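Local structure of translation initiation factor eIF2B, subunit delta (Archaeoglobus fulgidus, 1T5O) at residues E51-A55 and V96-A101; I58-R63 and K115-L119; T188-N192 and E288-C292; V183-R189 and D208-D214. The protein probably catalyses the interconversion of 5-methylthioribose 1-phosphate and 5-methylthioribulose 1-phosphate, a step of methionine biosynthesis. All blocks are in the same frame, centred on the assembly; numbering follows the deposited sequence.

Contact 1. Residues E51-A55 and V96-A101; sequences EAAGA and VGIERA
Glu51 lays its side chain over Gly97, its CG 3.7 Å from Gly97 CA, and carries the carboxylate on past Val96. This is a close helix-helix packing by way of glycines: helices 47-61 and 92-105 run roughly the same way, the axes of the two short segments crossing at -35° and only 6.7 Å apart. Gly54 and Gly97 make that approach possible, because a CB on either would run into the opposite backbone. With no side chain between them, the backbones meet through CA-H...O contacts, the shorter from Gly97 CA to Glu51 O at 3.3 Å. Glu51 CG stands anti to the backbone N (chi1 -173°) and the chain continues extended, which brings OE2 to 3.3 Å from Val96 CG1. Beyond it lies the guanidinium of Arg100, its plane turned 35° from the carboxylate, in a long salt bridge of 3.9 Å between Glu51 OE2 and Arg100 NH2; the other oxygen of Glu51, OE1, has Arg132 as a long, weak ion-pair partner. Were Glu51 an alanine, Arg100 would probably lose this distant countercharge and the flank of Gly97 its cover. On the other flank Ile98 lays CD1 against Gly54, 3.3 Å from Gly54 CA, and continues onto Ala81 and Leu84 of helix 70-85. Farther along, where helix 111-141 closes over Ala55, the methyl of Ala101 sits against helix 47-61, with Ala101 CB 3.6 Å from Ala55 CA.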
loop_
_atom_site.group_PDB
_atom_site.type_symbol
_atom_site.label_atom_id
_atom_site.label_comp_id
_atom_site.label_asym_id
_atom_site.label_seq_id
_atom_site.Cartn_x
_atom_site.Cartn_y
_atom_site.Cartn_z
ATOM N N GLU A 51 -28.234 -3.754 1.505
ATOM C CA GLU A 51 -29.510 -3.999 2.147
ATOM C C GLU A 51 -30.581 -3.496 1.193
ATOM O O GLU A 51 -31.582 -4.168 0.952
ATOM C CB GLU A 51 -29.635 -3.250 3.477
ATOM C CG GLU A 51 -30.911 -3.638 4.220
ATOM C CD GLU A 51 -31.251 -2.684 5.335
ATOM O OE1 GLU A 51 -30.569 -1.652 5.452
ATOM O OE2 GLU A 51 -32.209 -2.951 6.087
ATOM N N ALA A 52 -30.354 -2.299 0.658
ATOM C CA ALA A 52 -31.288 -1.704 -0.282
ATOM C C ALA A 52 -31.354 -2.567 -1.549
ATOM O O ALA A 52 -32.415 -2.692 -2.171
ATOM C CB ALA A 52 -30.850 -0.258 -0.610
ATOM N N ALA A 53 -30.228 -3.171 -1.930
ATOM C CA ALA A 53 -30.213 -4.038 -3.107
ATOM C C ALA A 53 -31.114 -5.253 -2.853
ATOM O O ALA A 53 -31.897 -5.660 -3.722
ATOM C CB ALA A 53 -28.790 -4.504 -3.417
ATOM N N GLY A 54 -30.993 -5.834 -1.660
ATOM C CA GLY A 54 -31.814 -6.974 -1.302
ATOM C C GLY A 54 -33.301 -6.651 -1.374
ATOM O O GLY A 54 -34.073 -7.418 -1.946
ATOM N N ALA A 55 -33.698 -5.517 -0.797
ATOM C CA ALA A 55 -35.104 -5.092 -0.792
ATOM C C ALA A 55 -35.620 -4.723 -2.178
ATOM O O ALA A 55 -36.715 -5.124 -2.557
ATOM C CB ALA A 55 -35.301 -3.913 0.163
ATOM N N VAL A 96 -31.029 -9.037 5.461
ATOM C CA VAL A 96 -32.040 -8.210 6.097
ATOM C C VAL A 96 -32.950 -7.554 5.057
ATOM O O VAL A 96 -34.179 -7.555 5.204
ATOM C CB VAL A 96 -31.374 -7.141 7.000
ATOM C CG1 VAL A 96 -32.337 -5.985 7.296
ATOM C CG2 VAL A 96 -30.938 -7.796 8.294
ATOM N N GLY A 97 -32.338 -7.003 4.007
ATOM C CA GLY A 97 -33.104 -6.358 2.956
ATOM C C GLY A 97 -34.064 -7.323 2.289
ATOM O O GLY A 97 -35.239 -7.014 2.107
ATOM N N ILE A 98 -33.550 -8.496 1.931
ATOM C CA ILE A 98 -34.346 -9.549 1.299
ATOM C C ILE A 98 -35.542 -9.943 2.167
ATOM O O ILE A 98 -36.690 -9.864 1.724
ATOM C CB ILE A 98 -33.521 -10.836 1.082
ATOM C CG1 ILE A 98 -32.365 -10.583 0.105
ATOM C CG2 ILE A 98 -34.444 -11.965 0.622
ATOM C CD1 ILE A 98 -32.803 -10.115 -1.237
ATOM N N GLU A 99 -35.266 -10.363 3.403
ATOM C CA GLU A 99 -36.329 -10.804 4.297
ATOM C C GLU A 99 -37.336 -9.727 4.688
ATOM O O GLU A 99 -38.516 -10.017 4.872
ATOM C CB GLU A 99 -35.738 -11.515 5.540
ATOM C CG GLU A 99 -35.681 -10.764 6.902
ATOM C CD GLU A 99 -37.045 -10.454 7.562
ATOM O OE1 GLU A 99 -37.945 -11.334 7.654
ATOM O OE2 GLU A 99 -37.209 -9.309 8.026
ATOM N N ARG A 100 -36.896 -8.480 4.804
ATOM C CA ARG A 100 -37.842 -7.436 5.174
ATOM C C ARG A 100 -38.791 -7.074 4.047
ATOM O O ARG A 100 -39.970 -6.789 4.278
ATOM C CB ARG A 100 -37.106 -6.200 5.658
ATOM C CG ARG A 100 -36.671 -6.332 7.096
ATOM C CD ARG A 100 -37.060 -5.085 7.846
ATOM N NE ARG A 100 -35.893 -4.275 8.112
ATOM C CZ ARG A 100 -35.923 -3.100 8.727
ATOM N NH1 ARG A 100 -37.076 -2.581 9.135
ATOM N NH2 ARG A 100 -34.783 -2.465 8.953
ATOM N N ALA A 101 -38.269 -7.103 2.828
ATOM C CA ALA A 101 -39.051 -6.785 1.645
ATOM C C ALA A 101 -40.015 -7.934 1.348
ATOM O O ALA A 101 -41.176 -7.701 1.018
ATOM C CB ALA A 101 -38.115 -6.534 0.450
#

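Contact 2. Residues I58-R63 and K115-L119; sequences IALAAR and KELAL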
loop_
_atom_site.group_PDB
_atom_site.type_symbol
_atom_site.label_atom_id
_atom_site.label_comp_id
_atom_site.label_asym_id
_atom_site.label_seq_id
_atom_site.Cartn_x
_atom_site.Cartn_y
_atom_site.Cartn_z
ATOM N N ILE A 58 -36.474 -7.742 -4.325
ATOM C CA ILE A 58 -37.805 -8.327 -4.158
ATOM C C ILE A 58 -38.845 -7.512 -4.932
ATOM O O ILE A 58 -39.750 -8.081 -5.541
ATOM C CB ILE A 58 -38.200 -8.383 -2.644
ATOM C CG1 ILE A 58 -37.196 -9.249 -1.867
ATOM C CG2 ILE A 58 -39.641 -8.875 -2.474
ATOM C CD1 ILE A 58 -36.963 -10.667 -2.433
ATOM N N ALA A 59 -38.726 -6.182 -4.906
ATOM C CA ALA A 59 -39.661 -5.333 -5.644
ATOM C C ALA A 59 -39.456 -5.621 -7.129
ATOM O O ALA A 59 -40.404 -5.667 -7.921
ATOM C CB ALA A 59 -39.395 -3.867 -5.355
ATOM N N LEU A 60 -38.201 -5.828 -7.499
ATOM C CA LEU A 60 -37.860 -6.133 -8.875
ATOM C C LEU A 60 -38.433 -7.500 -9.257
ATOM O O LEU A 60 -39.135 -7.636 -10.250
ATOM C CB LEU A 60 -36.334 -6.134 -9.052
ATOM C CG LEU A 60 -35.770 -6.495 -10.435
ATOM C CD1 LEU A 60 -36.429 -5.631 -11.519
ATOM C CD2 LEU A 60 -34.263 -6.294 -10.437
ATOM N N ALA A 61 -38.130 -8.515 -8.468
ATOM C CA ALA A 61 -38.617 -9.860 -8.757
ATOM C C ALA A 61 -40.137 -9.917 -8.927
ATOM O O ALA A 61 -40.651 -10.733 -9.702
ATOM C CB ALA A 61 -38.188 -10.805 -7.658
ATOM N N ALA A 62 -40.852 -9.061 -8.199
ATOM C CA ALA A 62 -42.310 -9.030 -8.261
ATOM C C ALA A 62 -42.838 -8.252 -9.456
ATOM O O ALA A 62 -44.039 -8.272 -9.730
ATOM C CB ALA A 62 -42.881 -8.433 -6.970
ATOM N N ARG A 63 -41.945 -7.560 -10.156
ATOM C CA ARG A 63 -42.335 -6.770 -11.315
ATOM C C ARG A 63 -41.729 -7.343 -12.594
ATOM O O ARG A 63 -42.205 -7.064 -13.695
ATOM C CB ARG A 63 -41.892 -5.311 -11.129
ATOM C CG ARG A 63 -42.655 -4.552 -10.045
ATOM C CD ARG A 63 -42.030 -3.190 -9.759
ATOM N NE ARG A 63 -42.918 -2.333 -8.975
ATOM C CZ ARG A 63 -43.309 -2.589 -7.729
ATOM N NH1 ARG A 63 -42.887 -3.684 -7.102
ATOM N NH2 ARG A 63 -44.143 -1.759 -7.115
ATOM N N LYS A 115 -47.050 -6.128 -5.230
ATOM C CA LYS A 115 -46.090 -5.327 -5.977
ATOM C C LYS A 115 -45.784 -4.004 -5.262
ATOM O O LYS A 115 -44.614 -3.646 -5.072
ATOM C CB LYS A 115 -46.622 -5.053 -7.383
ATOM C CG LYS A 115 -46.587 -6.264 -8.294
ATOM C CD LYS A 115 -47.370 -6.012 -9.551
ATOM C CE LYS A 115 -46.800 -4.856 -10.343
ATOM N NZ LYS A 115 -47.784 -4.339 -11.359
ATOM N N GLU A 116 -46.835 -3.285 -4.868
ATOM C CA GLU A 116 -46.681 -2.011 -4.170
ATOM C C GLU A 116 -46.020 -2.183 -2.806
ATOM O O GLU A 116 -45.132 -1.414 -2.444
ATOM C CB GLU A 116 -48.049 -1.317 -3.992
ATOM C CG GLU A 116 -48.155 -0.374 -2.755
ATOM C CD GLU A 116 -47.208 0.847 -2.789
ATOM O OE1 GLU A 116 -46.050 0.727 -3.279
ATOM O OE2 GLU A 116 -47.616 1.933 -2.296
ATOM N N LEU A 117 -46.456 -3.178 -2.042
ATOM C CA LEU A 117 -45.880 -3.385 -0.722
ATOM C C LEU A 117 -44.392 -3.715 -0.780
ATOM O O LEU A 117 -43.627 -3.289 0.096
ATOM C CB LEU A 117 -46.617 -4.495 0.028
ATOM C CG LEU A 117 -48.026 -4.141 0.491
ATOM C CD1 LEU A 117 -48.602 -5.287 1.306
ATOM C CD2 LEU A 117 -47.982 -2.854 1.294
ATOM N N ALA A 118 -43.987 -4.482 -1.793
ATOM C CA ALA A 118 -42.581 -4.843 -1.933
ATOM C C ALA A 118 -41.786 -3.567 -2.137
ATOM O O ALA A 118 -40.870 -3.281 -1.366
ATOM C CB ALA A 118 -42.372 -5.792 -3.125
ATOM N N LEU A 119 -42.160 -2.797 -3.158
ATOM C CA LEU A 119 -41.484 -1.545 -3.486
ATOM C C LEU A 119 -41.494 -0.539 -2.344
ATOM O O LEU A 119 -40.495 0.143 -2.094
ATOM C CB LEU A 119 -42.119 -0.893 -4.729
ATOM C CG LEU A 119 -41.520 0.461 -5.161
ATOM C CD1 LEU A 119 -39.985 0.375 -5.253
ATOM C CD2 LEU A 119 -42.114 0.883 -6.513
#
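Arg63 and Lys115 join the C-terminal end of helix 47-61 to the early part of helix 111-141, within the helical part of the chain that precedes the Rossmann-like domain. The polar part of the contact centres on one backbone oxygen. Arg63 NH1 donates to Lys115 O at 2.7 Å, and NH2 adds a weak bond to the same atom, so the oxygen lies at the edge of the guanidinium, in its plane. Seen from the carbonyl, NH1 stands 41° above the plane, while Leu119 N, making the helical bond, arrives from the opposite face. NH1 also reaches back to Ala59 O at 3.3 Å, and these bonds together fix the rotation of the guanidinium. The chain of Arg63 is extended from CG to NE, which carries the charged end across to helix 111-141.

Apolar contacts sandwich the group and limit its tilting. Lys115 CB covers one face of the guanidinium and Leu119 CB the opposite one, the latter 3.2 Å from Arg63 NH2; Trp8 also packs on both Arg63 and Leu119. Deeper in, small residues let the backbones come close: Ala59 CB rests 3.6 Å from Leu119 CA, and Ala118 CB presses on Ala59 CA. Ile58 touches Ala118 more loosely through CG2 and also packs on Ala101 of helix 92-105.

The aliphatic part of Lys115 crosses Arg63 obliquely. Its CG lies 3.5 Å from Ala62 O, a carbonyl oxygen that is buried here with no polar partner.

Contact 3. Residues T188-N192 and E288-C292; sequences TRPLN and ELIFC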
loop_
_atom_site.group_PDB
_atom_site.type_symbol
_atom_site.label_atom_id
_atom_site.label_comp_id
_atom_site.label_asym_id
_atom_site.label_seq_id
_atom_site.Cartn_x
_atom_site.Cartn_y
_atom_site.Cartn_z
ATOM N N THR A 188 -5.774 2.736 -0.200
ATOM C CA THR A 188 -6.377 1.504 0.305
ATOM C C THR A 188 -6.139 0.259 -0.570
ATOM O O THR A 188 -7.030 -0.206 -1.278
ATOM C CB THR A 188 -7.923 1.687 0.547
ATOM O OG1 THR A 188 -8.143 2.881 1.314
ATOM C CG2 THR A 188 -8.509 0.475 1.322
ATOM N N ARG A 189 -4.929 -0.282 -0.507
ATOM C CA ARG A 189 -4.599 -1.492 -1.267
ATOM C C ARG A 189 -5.334 -2.703 -0.658
ATOM O O ARG A 189 -5.770 -2.634 0.472
ATOM C CB ARG A 189 -3.084 -1.701 -1.241
ATOM C CG ARG A 189 -2.341 -0.636 -2.058
ATOM C CD ARG A 189 -2.572 -0.876 -3.516
ATOM N NE ARG A 189 -1.925 -2.127 -3.922
ATOM C CZ ARG A 189 -2.209 -2.789 -5.038
ATOM N NH1 ARG A 189 -3.141 -2.334 -5.874
ATOM N NH2 ARG A 189 -1.555 -3.908 -5.323
ATOM N N PRO A 190 -5.507 -3.801 -1.416
ATOM C CA PRO A 190 -5.068 -3.978 -2.807
ATOM C C PRO A 190 -6.150 -3.647 -3.856
ATOM O O PRO A 190 -5.887 -3.750 -5.052
ATOM C CB PRO A 190 -4.684 -5.455 -2.853
ATOM C CG PRO A 190 -5.785 -6.064 -2.041
ATOM C CD PRO A 190 -5.860 -5.109 -0.824
ATOM N N LEU A 191 -7.352 -3.258 -3.423
ATOM C CA LEU A 191 -8.427 -2.949 -4.367
ATOM C C LEU A 191 -8.610 -1.474 -4.665
ATOM O O LEU A 191 -9.432 -1.116 -5.508
ATOM C CB LEU A 191 -9.756 -3.534 -3.865
ATOM C CG LEU A 191 -10.340 -4.694 -4.681
ATOM C CD1 LEU A 191 -9.230 -5.598 -5.199
ATOM C CD2 LEU A 191 -11.342 -5.481 -3.828
ATOM N N ASN A 192 -7.859 -0.625 -3.966
ATOM C CA ASN A 192 -7.891 0.829 -4.159
ATOM C C ASN A 192 -9.231 1.539 -4.035
ATOM O O ASN A 192 -9.562 2.429 -4.849
ATOM C CB ASN A 192 -7.294 1.197 -5.516
ATOM C CG ASN A 192 -5.801 1.022 -5.545
ATOM O OD1 ASN A 192 -5.287 -0.114 -5.502
ATOM N ND2 ASN A 192 -5.080 2.140 -5.594
ATOM N N GLU A 288 -5.140 -10.340 -6.441
ATOM C CA GLU A 288 -5.256 -8.919 -6.157
ATOM C C GLU A 288 -3.892 -8.318 -5.828
ATOM O O GLU A 288 -3.736 -7.100 -5.851
ATOM C CB GLU A 288 -6.244 -8.687 -4.987
ATOM C CG GLU A 288 -7.684 -9.104 -5.306
ATOM C CD GLU A 288 -8.655 -8.878 -4.143
ATOM O OE1 GLU A 288 -8.216 -8.554 -3.007
ATOM O OE2 GLU A 288 -9.874 -9.023 -4.374
ATOM N N LEU A 289 -2.910 -9.165 -5.512
ATOM C CA LEU A 289 -1.548 -8.685 -5.210
ATOM C C LEU A 289 -0.548 -8.988 -6.334
ATOM O O LEU A 289 0.578 -8.491 -6.325
ATOM C CB LEU A 289 -0.997 -9.361 -3.954
ATOM C CG LEU A 289 -1.346 -8.904 -2.529
ATOM C CD1 LEU A 289 -0.618 -7.626 -2.217
ATOM C CD2 LEU A 289 -2.832 -8.739 -2.384
ATOM N N ILE A 290 -0.963 -9.812 -7.290
ATOM C CA ILE A 290 -0.082 -10.266 -8.361
ATOM C C ILE A 290 -0.196 -9.453 -9.652
ATOM O O ILE A 290 0.766 -9.305 -10.393
ATOM C CB ILE A 290 -0.341 -11.801 -8.617
ATOM C CG1 ILE A 290 0.100 -12.585 -7.368
ATOM C CG2 ILE A 290 0.448 -12.311 -9.846
ATOM C CD1 ILE A 290 -0.220 -14.076 -7.390
ATOM N N PHE A 291 -1.379 -8.913 -9.893
ATOM C CA PHE A 291 -1.649 -8.119 -11.073
ATOM C C PHE A 291 -2.276 -6.803 -10.646
ATOM O O PHE A 291 -2.945 -6.734 -9.611
ATOM C CB PHE A 291 -2.646 -8.862 -11.970
ATOM C CG PHE A 291 -2.022 -9.891 -12.853
ATOM C CD1 PHE A 291 -1.426 -9.518 -14.055
ATOM C CD2 PHE A 291 -2.007 -11.233 -12.481
ATOM C CE1 PHE A 291 -0.819 -10.471 -14.874
ATOM C CE2 PHE A 291 -1.397 -12.197 -13.294
ATOM C CZ PHE A 291 -0.805 -11.812 -14.490
ATOM N N CYS A 292 -2.042 -5.762 -11.436
ATOM C CA CYS A 292 -2.652 -4.457 -11.184
ATOM C C CYS A 292 -3.078 -3.978 -12.555
ATOM O O CYS A 292 -2.252 -3.535 -13.358
ATOM C CB CYS A 292 -1.679 -3.466 -10.574
ATOM S SG CYS A 292 -2.623 -2.226 -9.679
HETATM O O HOH W 1 -2.972 -4.965 -7.413
#
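Arg189 brings its guanidinium beside Glu288 and Cys292, NH1 3.8 Å from Cys292 SG; the chain is bent at chi2 and chi3 (-72° and -67°) so that it folds back over Pro190. Pro190 CB lies 4.2 Å above the centre of the guanidinium plane. At the edge of that plane NH1 donates to Asn192 OD1 at 3.1 Å, in the plane of the amide carbonyl, while NH2 gives a 2.7 Å bond to a water oxygen. This water donates to Glu288 O and Phe291 O, bridging the two segments. The charge partner of Arg189 is Glu187 of the second subunit, in a salt bridge to NE. Pro190, which follows a cis peptide bond, rests its ring against both Glu288 and Leu289: its CB is 3.8 Å from Leu289 CD2, its CG 3.6 Å from Glu288 OE1. Leu191 then brings CD1 against the carboxylate of Glu288, 3.5 Å from CD. Asn306 holds Glu288 OE1 by a hydrogen bond. A glycine in place of Glu288 would probably leave Pro190 CG and Leu191 CD1 facing a gap and Asn306 without its acceptor. The contact ties the loop between strand 182-186 and helix 193-204, whose first turn carries the predicted substrate-binding Gln193, to helix 287-290 and strand 291-292 at the dimer interface, where Cys292 forms a disulfide with Cys292 of the second subunit.

Contact 4. Residues V183-R189 and D208-D214; sequences VIACETR and DVTLITD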
loop_
_atom_site.group_PDB
_atom_site.type_symbol
_atom_site.label_atom_id
_atom_site.label_comp_id
_atom_site.label_asym_id
_atom_site.label_seq_id
_atom_site.Cartn_x
_atom_site.Cartn_y
_atom_site.Cartn_z
ATOM N N VAL A 183 -9.731 16.600 3.205
ATOM C CA VAL A 183 -9.540 15.179 3.487
ATOM C C VAL A 183 -8.259 14.622 2.894
ATOM O O VAL A 183 -7.855 15.017 1.797
ATOM C CB VAL A 183 -10.730 14.362 2.909
ATOM C CG1 VAL A 183 -10.481 12.841 3.029
ATOM C CG2 VAL A 183 -12.027 14.768 3.635
ATOM N N ILE A 184 -7.604 13.732 3.636
ATOM C CA ILE A 184 -6.453 13.049 3.090
ATOM C C ILE A 184 -6.949 11.608 2.999
ATOM O O ILE A 184 -7.322 11.014 4.001
ATOM C CB ILE A 184 -5.233 13.153 3.988
ATOM C CG1 ILE A 184 -4.703 14.597 3.945
ATOM C CG2 ILE A 184 -4.147 12.135 3.519
ATOM C CD1 ILE A 184 -3.535 14.848 4.884
ATOM N N ALA A 185 -6.936 11.040 1.799
ATOM C CA ALA A 185 -7.431 9.680 1.594
ATOM C C ALA A 185 -6.347 8.669 1.246
ATOM O O ALA A 185 -5.567 8.887 0.314
ATOM C CB ALA A 185 -8.484 9.684 0.476
ATOM N N CYS A 186 -6.305 7.561 1.984
ATOM C CA CYS A 186 -5.350 6.486 1.695
ATOM C C CYS A 186 -5.873 5.687 0.514
ATOM O O CYS A 186 -7.058 5.353 0.489
ATOM C CB CYS A 186 -5.210 5.578 2.915
ATOM S SG CYS A 186 -4.371 6.460 4.218
ATOM N N GLU A 187 -4.999 5.355 -0.445
ATOM C CA GLU A 187 -5.442 4.652 -1.645
ATOM C C GLU A 187 -6.165 3.361 -1.311
ATOM O O GLU A 187 -7.069 2.966 -2.030
ATOM C CB GLU A 187 -4.273 4.397 -2.614
ATOM C CG GLU A 187 -3.368 3.248 -2.232
ATOM C CD GLU A 187 -2.274 2.983 -3.274
ATOM O OE1 GLU A 187 -2.517 3.192 -4.488
ATOM O OE2 GLU A 187 -1.174 2.536 -2.871
ATOM N N THR A 188 -5.774 2.736 -0.200
ATOM C CA THR A 188 -6.377 1.504 0.305
ATOM C C THR A 188 -6.139 0.259 -0.570
ATOM O O THR A 188 -7.030 -0.206 -1.278
ATOM C CB THR A 188 -7.923 1.687 0.547
ATOM O OG1 THR A 188 -8.143 2.881 1.314
ATOM C CG2 THR A 188 -8.509 0.475 1.322
ATOM N N ARG A 189 -4.929 -0.282 -0.507
ATOM C CA ARG A 189 -4.599 -1.492 -1.267
ATOM C C ARG A 189 -5.334 -2.703 -0.658
ATOM O O ARG A 189 -5.770 -2.634 0.472
ATOM C CB ARG A 189 -3.084 -1.701 -1.241
ATOM C CG ARG A 189 -2.341 -0.636 -2.058
ATOM C CD ARG A 189 -2.572 -0.876 -3.516
ATOM N NE ARG A 189 -1.925 -2.127 -3.922
ATOM C CZ ARG A 189 -2.209 -2.789 -5.038
ATOM N NH1 ARG A 189 -3.141 -2.334 -5.874
ATOM N NH2 ARG A 189 -1.555 -3.908 -5.323
ATOM N N ASP A 208 -12.258 19.149 -0.699
ATOM C CA ASP A 208 -10.812 19.006 -0.938
ATOM C C ASP A 208 -10.321 17.635 -0.468
ATOM O O ASP A 208 -10.659 17.188 0.632
ATOM C CB ASP A 208 -10.010 20.074 -0.200
ATOM C CG ASP A 208 -10.213 21.467 -0.772
ATOM O OD1 ASP A 208 -9.727 22.444 -0.149
ATOM O OD2 ASP A 208 -10.849 21.592 -1.842
ATOM N N VAL A 209 -9.551 16.975 -1.316
ATOM C CA VAL A 209 -8.992 15.664 -0.994
ATOM C C VAL A 209 -7.611 15.505 -1.632
ATOM O O VAL A 209 -7.377 15.911 -2.786
ATOM C CB VAL A 209 -9.921 14.495 -1.470
ATOM C CG1 VAL A 209 -10.043 14.503 -3.008
ATOM C CG2 VAL A 209 -9.352 13.112 -0.973
ATOM N N THR A 210 -6.693 14.937 -0.855
ATOM C CA THR A 210 -5.340 14.648 -1.312
ATOM C C THR A 210 -5.156 13.129 -1.134
ATOM O O THR A 210 -5.475 12.571 -0.079
ATOM C CB THR A 210 -4.291 15.425 -0.484
ATOM O OG1 THR A 210 -4.588 16.818 -0.567
ATOM C CG2 THR A 210 -2.879 15.198 -1.025
ATOM N N LEU A 211 -4.647 12.493 -2.181
ATOM C CA LEU A 211 -4.436 11.041 -2.273
ATOM C C LEU A 211 -3.020 10.685 -1.872
ATOM O O LEU A 211 -2.064 11.307 -2.339
ATOM C CB LEU A 211 -4.634 10.605 -3.729
ATOM C CG LEU A 211 -5.186 9.242 -4.187
ATOM C CD1 LEU A 211 -4.544 8.873 -5.479
ATOM C CD2 LEU A 211 -4.995 8.162 -3.165
ATOM N N ILE A 212 -2.884 9.676 -1.013
ATOM C CA ILE A 212 -1.560 9.215 -0.560
ATOM C C ILE A 212 -1.613 7.720 -0.520
ATOM O O ILE A 212 -2.696 7.142 -0.593
ATOM C CB ILE A 212 -1.213 9.658 0.892
ATOM C CG1 ILE A 212 -2.258 9.131 1.908
ATOM C CG2 ILE A 212 -1.135 11.148 0.968
ATOM C CD1 ILE A 212 -1.828 9.367 3.380
ATOM N N THR A 213 -0.444 7.089 -0.439
ATOM C CA THR A 213 -0.396 5.647 -0.331
ATOM C C THR A 213 -0.760 5.331 1.149
ATOM O O THR A 213 -0.703 6.222 2.016
ATOM C CB THR A 213 1.041 5.169 -0.682
ATOM O OG1 THR A 213 1.038 3.770 -0.905
ATOM C CG2 THR A 213 1.976 5.475 0.414
ATOM N N ASP A 214 -1.136 4.092 1.446
ATOM C CA ASP A 214 -1.469 3.721 2.835
ATOM C C ASP A 214 -0.268 3.871 3.764
ATOM O O ASP A 214 -0.397 4.306 4.920
ATOM C CB ASP A 214 -1.974 2.257 2.902
ATOM C CG ASP A 214 -3.077 1.992 1.911
ATOM O OD1 ASP A 214 -3.916 2.892 1.742
ATOM O OD2 ASP A 214 -3.111 0.891 1.315
HETATM O O HOH W 2 -6.557 17.526 1.194
HETATM O O HOH W 3 -1.085 1.801 -0.516
#
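Asp214 uses both carboxylate oxygens to grip the backbone that follows strand 182-186: OD1 accepts from Thr188 N at 2.7 Å and OD2 from Arg189 N at 2.8 Å, the latter bond nearly straight (172° at the hydrogen). Each oxygen uses its syn lone pair, so the carboxylate spans two successive N-H groups like a fork. It stands just past the end of a beta-alpha-beta crossover of the Rossmann-like sheet, in which helix 193-204 connects the parallel strands 182-186 and 208-212. The strands are joined by an alternating ladder running from the bond of Val183 N to Asp208 O to that of Glu187 N to Ile212 O.

On one face Ile212 CD1 lies 3.6 Å from Ile184 CG2 and also meets Cys186 SG. Its CG1 sits between the backbone N and the carbonyl carbon (chi1 59°), a crowded position that brings CD1 against Ile184 and Cys186. The other face, under helix 193-204, has Val209 CG2 filling in beside Ala185 CB at 3.8 Å. Thr210 and Leu211 pair with a strand of the second subunit, continuing the sheet across the dimer.

Thr188 OG1 donates to Cys186 O and is also bonded to the backbone N of Cys154, the predicted transition-state stabiliser. Beyond the strand ends, Glu187 OE2 forms a salt bridge with Arg189 NE of the second subunit, and a water accepts from Asp214 N at 3.0 Å and gives a weak bond to Asp214 OD2.

How the contacts relate
Contacts 1 and 2 are neighbours, their centres 11 Å apart. Both use helix 47-61, which packs first on helix 92-105 and then, nearer its C-terminal end, on helix 111-141; Ala101 and Ile58 touch where they meet. Their segments alternate along the chain, interlocking the helices of this part. Contacts 3 and 4 come later in the sequence, about 30 to 40 Å away between centres, in the Rossmann-like part. They share Thr188 and Arg189, so the loop leaving strand 182-186 is held by the loop just after strand 208-212 and by residues 288-292. Both touch the second subunit, placing dimerisation beside the predicted substrate site.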